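PDB 7OCX: embryonic developmental protein tofu-6 from Caenorhabditis elegans, which probably takes part in 21U-RNA (piRNA) biogenesis as part of the PETISCO complex, its RNA recognition motif domain binding that of PID-3. Local coordinates for residues K42-R47 and F61-S66; K15-H20 and M65-A70. All coordinates share one frame; numbering follows the deposited sequence. Where two conformers were deposited one is given.

Interaction 1: residues K42-R47 and F61-S66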
# COMPACT_ATOMS: atom_id res chain seq x y z
N LYS C 42 2.39 -13.33 -6.97
CA LYS C 42 3.57 -12.50 -6.89
C LYS C 42 4.65 -13.22 -6.08
O LYS C 42 4.38 -13.98 -5.15
CB LYS C 42 3.24 -11.14 -6.28
CG LYS C 42 2.27 -10.29 -7.12
CD LYS C 42 1.91 -9.01 -6.36
CE LYS C 42 1.01 -8.09 -7.17
NZ LYS C 42 -0.31 -8.66 -7.39
N VAL C 43 5.90 -13.01 -6.48
CA VAL C 43 7.06 -13.67 -5.90
C VAL C 43 7.92 -12.65 -5.19
O VAL C 43 8.32 -11.64 -5.79
CB VAL C 43 7.89 -14.41 -6.97
CG1 VAL C 43 9.13 -15.03 -6.36
CG2 VAL C 43 7.03 -15.47 -7.69
N SER C 44 8.26 -12.91 -3.92
CA SER C 44 9.11 -11.98 -3.19
C SER C 44 10.59 -12.25 -3.37
O SER C 44 11.39 -11.31 -3.45
CB SER C 44 8.78 -12.04 -1.69
OG SER C 44 9.76 -11.34 -0.95
N TYR C 45 10.99 -13.53 -3.40
CA TYR C 45 12.39 -13.89 -3.57
C TYR C 45 12.50 -15.26 -4.20
O TYR C 45 11.67 -16.13 -3.99
CB TYR C 45 13.19 -13.93 -2.27
CG TYR C 45 14.69 -13.97 -2.49
CD1 TYR C 45 15.29 -13.20 -3.50
CD2 TYR C 45 15.52 -14.76 -1.69
CE1 TYR C 45 16.66 -13.23 -3.71
CE2 TYR C 45 16.90 -14.78 -1.89
CZ TYR C 45 17.45 -14.01 -2.90
OH TYR C 45 18.82 -14.04 -3.09
N CYS C 46 13.62 -15.47 -4.90
CA CYS C 46 13.83 -16.62 -5.74
C CYS C 46 15.32 -16.83 -5.90
O CYS C 46 16.01 -15.92 -6.36
CB CYS C 46 13.16 -16.35 -7.08
SG CYS C 46 13.22 -17.66 -8.16
N ARG C 47 15.83 -18.02 -5.57
CA ARG C 47 17.25 -18.25 -5.77
C ARG C 47 17.52 -19.73 -5.99
O ARG C 47 16.86 -20.60 -5.40
CB ARG C 47 18.07 -17.71 -4.59
CG ARG C 47 19.59 -17.86 -4.72
CD ARG C 47 20.24 -17.03 -5.86
NE ARG C 47 20.28 -15.57 -5.69
CZ ARG C 47 19.50 -14.69 -6.31
NH1 ARG C 47 18.51 -15.07 -7.11
NH2 ARG C 47 19.73 -13.39 -6.13
N PHE C 61 15.02 -22.08 -3.57
CA PHE C 61 14.22 -21.48 -2.51
C PHE C 61 13.37 -20.43 -3.19
O PHE C 61 13.85 -19.69 -4.05
CB PHE C 61 15.11 -20.85 -1.46
CG PHE C 61 14.38 -20.06 -0.47
CD1 PHE C 61 13.60 -20.70 0.49
CD2 PHE C 61 14.48 -18.69 -0.46
CE1 PHE C 61 12.91 -19.98 1.44
CE2 PHE C 61 13.82 -17.98 0.48
CZ PHE C 61 13.03 -18.62 1.44
N VAL C 62 12.09 -20.41 -2.85
CA VAL C 62 11.15 -19.44 -3.38
C VAL C 62 10.29 -18.94 -2.23
O VAL C 62 9.78 -19.75 -1.45
CB VAL C 62 10.24 -20.03 -4.47
CG1 VAL C 62 9.21 -19.02 -4.90
CG2 VAL C 62 11.07 -20.43 -5.64
N ASN C 63 10.12 -17.62 -2.12
CA ASN C 63 9.21 -17.03 -1.15
C ASN C 63 8.14 -16.27 -1.94
O ASN C 63 8.48 -15.40 -2.75
CB ASN C 63 9.96 -16.13 -0.15
CG ASN C 63 9.12 -15.81 1.09
OD1 ASN C 63 9.03 -16.65 2.00
ND2 ASN C 63 8.61 -14.59 1.20
N MET C 64 6.88 -16.60 -1.70
CA MET C 64 5.82 -15.86 -2.34
C MET C 64 5.59 -14.54 -1.61
O MET C 64 6.01 -14.35 -0.46
CB MET C 64 4.54 -16.68 -2.41
CG MET C 64 4.64 -18.03 -3.09
SD MET C 64 5.30 -17.98 -4.74
CE MET C 64 3.89 -17.31 -5.65
N MET C 65 4.93 -13.62 -2.29
CA MET C 65 4.69 -12.32 -1.69
C MET C 65 3.69 -12.40 -0.54
O MET C 65 3.69 -11.53 0.34
CB MET C 65 4.19 -11.33 -2.74
CG MET C 65 4.10 -9.95 -2.20
SD MET C 65 5.63 -9.05 -2.04
CE MET C 65 6.58 -9.58 -3.46
N SER C 66 2.84 -13.42 -0.53
CA SER C 66 1.83 -13.52 0.50
C SER C 66 1.49 -14.99 0.72
O SER C 66 1.73 -15.84 -0.14
CB SER C 66 0.59 -12.70 0.11
OG SER C 66 -0.15 -13.35 -0.91
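Met65 folds its thioether back over Ser44, its methyl CE 3.5 Å from Ser44 CA and close to Val43 O as well. Turns at chi2 (77°) and chi3 (36°) curl the chain to reach there, while its CB lies against Lys42 CB. Beneath this cover the antiparallel strands break register in a classic beta bulge: Ser44 and Tyr45 both face Asn63, whose backbone O accepts two N-H groups. Tyr45 N, 3.2 Å from Asn63 O, sits in the carbonyl plane on a lone pair; Ser44 N, 2.8 Å from the same oxygen, is tilted 19° from that plane. Beyond the bulge the ladder is regular, with Asn63 N giving a straight bond to Tyr45 O at 2.8 Å. Side chains then sort by face. Tyr45 and Phe61 meet edge to edge, CD2 to CE2 at 4.2 Å, whereas Cys46 SG and Val62 CG2 pair on the other face, toward helix 30-38. The corner at Ser44 also serves the complex: Ser44 O accepts from Asn55 and Gln58 of the PID-3 chain, and Val43 O from its Gln61. Backbone carbonyls at the distorted edge thus bind the partner, while doubled acceptance at Asn63 O keeps the bulge paired.

Interaction 2: residues K15-H20 and M65-A70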
# COMPACT_ATOMS: atom_id res chain seq x y z
N LYS C 15 6.07 -15.72 7.45
CA LYS C 15 5.66 -17.03 7.92
C LYS C 15 4.72 -17.70 6.93
O LYS C 15 3.75 -17.09 6.46
CB LYS C 15 4.98 -16.85 9.28
CG LYS C 15 4.64 -18.13 9.97
CD LYS C 15 4.20 -17.87 11.39
CE LYS C 15 3.87 -19.18 12.08
NZ LYS C 15 3.50 -18.94 13.49
N ASP C 16 5.03 -18.96 6.61
CA ASP C 16 4.26 -19.86 5.75
C ASP C 16 4.16 -19.41 4.29
O ASP C 16 3.32 -19.94 3.54
CB ASP C 16 2.85 -20.06 6.31
CG ASP C 16 2.85 -20.70 7.71
OD1 ASP C 16 3.83 -21.41 8.04
OD2 ASP C 16 1.87 -20.49 8.47
N ALA C 17 5.01 -18.49 3.85
CA ALA C 17 4.97 -18.02 2.47
C ALA C 17 6.09 -18.60 1.62
O ALA C 17 6.12 -18.35 0.42
CB ALA C 17 5.05 -16.49 2.43
N GLY C 18 6.98 -19.39 2.22
CA GLY C 18 8.16 -19.84 1.52
C GLY C 18 8.30 -21.34 1.34
O GLY C 18 7.74 -22.14 2.10
N PHE C 19 9.09 -21.71 0.34
CA PHE C 19 9.27 -23.10 -0.04
C PHE C 19 10.73 -23.41 -0.30
O PHE C 19 11.48 -22.58 -0.81
CB PHE C 19 8.50 -23.42 -1.32
CG PHE C 19 7.05 -23.19 -1.22
CD1 PHE C 19 6.24 -24.06 -0.52
CD2 PHE C 19 6.48 -22.08 -1.82
CE1 PHE C 19 4.90 -23.84 -0.43
CE2 PHE C 19 5.13 -21.85 -1.74
CZ PHE C 19 4.34 -22.73 -1.03
N HIS C 20 11.12 -24.64 0.05
CA HIS C 20 12.35 -25.25 -0.43
C HIS C 20 12.00 -26.04 -1.69
O HIS C 20 10.97 -26.72 -1.74
CB HIS C 20 12.97 -26.16 0.62
CG HIS C 20 13.51 -25.43 1.81
ND1 HIS C 20 14.60 -24.58 1.74
CD2 HIS C 20 13.13 -25.44 3.11
CE1 HIS C 20 14.85 -24.09 2.94
NE2 HIS C 20 13.97 -24.59 3.79
N MET C 65 4.93 -13.62 -2.29
CA MET C 65 4.69 -12.32 -1.69
C MET C 65 3.69 -12.40 -0.54
O MET C 65 3.69 -11.53 0.34
CB MET C 65 4.19 -11.33 -2.74
CG MET C 65 4.10 -9.95 -2.20
SD MET C 65 5.63 -9.05 -2.04
CE MET C 65 6.58 -9.58 -3.46
N SER C 66 2.84 -13.42 -0.53
CA SER C 66 1.83 -13.52 0.50
C SER C 66 1.49 -14.99 0.72
O SER C 66 1.73 -15.84 -0.14
CB SER C 66 0.59 -12.70 0.11
OG SER C 66 -0.15 -13.35 -0.91
N VAL C 67 0.95 -15.27 1.91
CA VAL C 67 0.54 -16.63 2.24
C VAL C 67 -0.53 -17.10 1.27
O VAL C 67 -0.55 -18.27 0.86
CB VAL C 67 0.07 -16.69 3.71
CG1 VAL C 67 -0.57 -18.02 4.05
CG2 VAL C 67 1.25 -16.40 4.62
N ALA C 68 -1.41 -16.19 0.86
CA ALA C 68 -2.43 -16.52 -0.13
C ALA C 68 -1.81 -17.01 -1.44
O ALA C 68 -2.31 -17.97 -2.04
CB ALA C 68 -3.33 -15.31 -0.36
N ASP C 69 -0.74 -16.37 -1.90
CA ASP C 69 -0.02 -16.87 -3.09
C ASP C 69 0.57 -18.25 -2.83
O ASP C 69 0.52 -19.13 -3.69
CB ASP C 69 1.10 -15.91 -3.48
CG ASP C 69 0.61 -14.55 -3.93
OD1 ASP C 69 -0.50 -14.47 -4.47
OD2 ASP C 69 1.36 -13.57 -3.70
N ALA C 70 1.20 -18.42 -1.66
CA ALA C 70 1.80 -19.70 -1.30
C ALA C 70 0.75 -20.79 -1.17
O ALA C 70 1.04 -21.96 -1.47
CB ALA C 70 2.58 -19.57 0.01
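Phe19 reaches from strand 18-25 to the first turn of helix 67-75 and lays a ring edge against Ala70. From CB, which points toward the helix, the chain runs to CG, set anti to the carbonyl carbon (chi1 -59°), and this swings the ring to its partner. There CE2 lies 3.8 Å from Ala70 CB, and at the tip CZ stands equally near that methyl. CZ also comes 3.4 Å from Ala70 O, which lies in the plane of the ring, so the carbonyl meets the electropositive C-H rim and not the pi face. Val73 and Arg74 of the same helix, and Val91 of strand 87-93, also touch the ring. An alanine in place of Phe19 would take away the whole ring edge and would probably leave Ala70 without its aromatic neighbour, opening a gap between sheet and helix.

Ala70 CB is approached from the loop too, with Asp16 O 3.6 Å away; that oxygen accepts a hydrogen bond from Arg74. One turn earlier, Val67 directs CG2 at the loop backbone, 3.2 Å from Lys15 O, and the Ala17 methyl packs more loosely beside it. The helix start is fixed by Ser66 at the N-cap, whose OG accepts from Asp69 N at 3.2 Å. The Asp16 carboxylate is hydrogen-bonded through OD2 to Asn74 of a second PID-3 chain.

Within the beta-alpha-beta-beta-alpha-beta plan of the RNA recognition motif, this is the core packing of the second helix against the first strand of the sheet, extended by the N-terminal loop that leads into that strand.

In the fold
Interactions 1 and 2 lie about 7 Å apart between centres and share Met65 and Ser66, where strand 57-64 gives way to helix 67-75. Strand 57-64 is the common element: it pairs with 43-51 along one edge and with 18-25 along the other. The second pairing ties the contacts directly, Phe19 N lying 2.7 Å from Val62 O and Met64 N 2.8 Å from Ala17 O, both probable hydrogen bonds. Met64 also packs on Phe19 and Ala70, so the hairpin and the helix meet one core. The two contacts face different PID-3 chains: the carbonyls around the bulge bind one, and Asp16 the other, consistent with an RRM fold used for protein assembly.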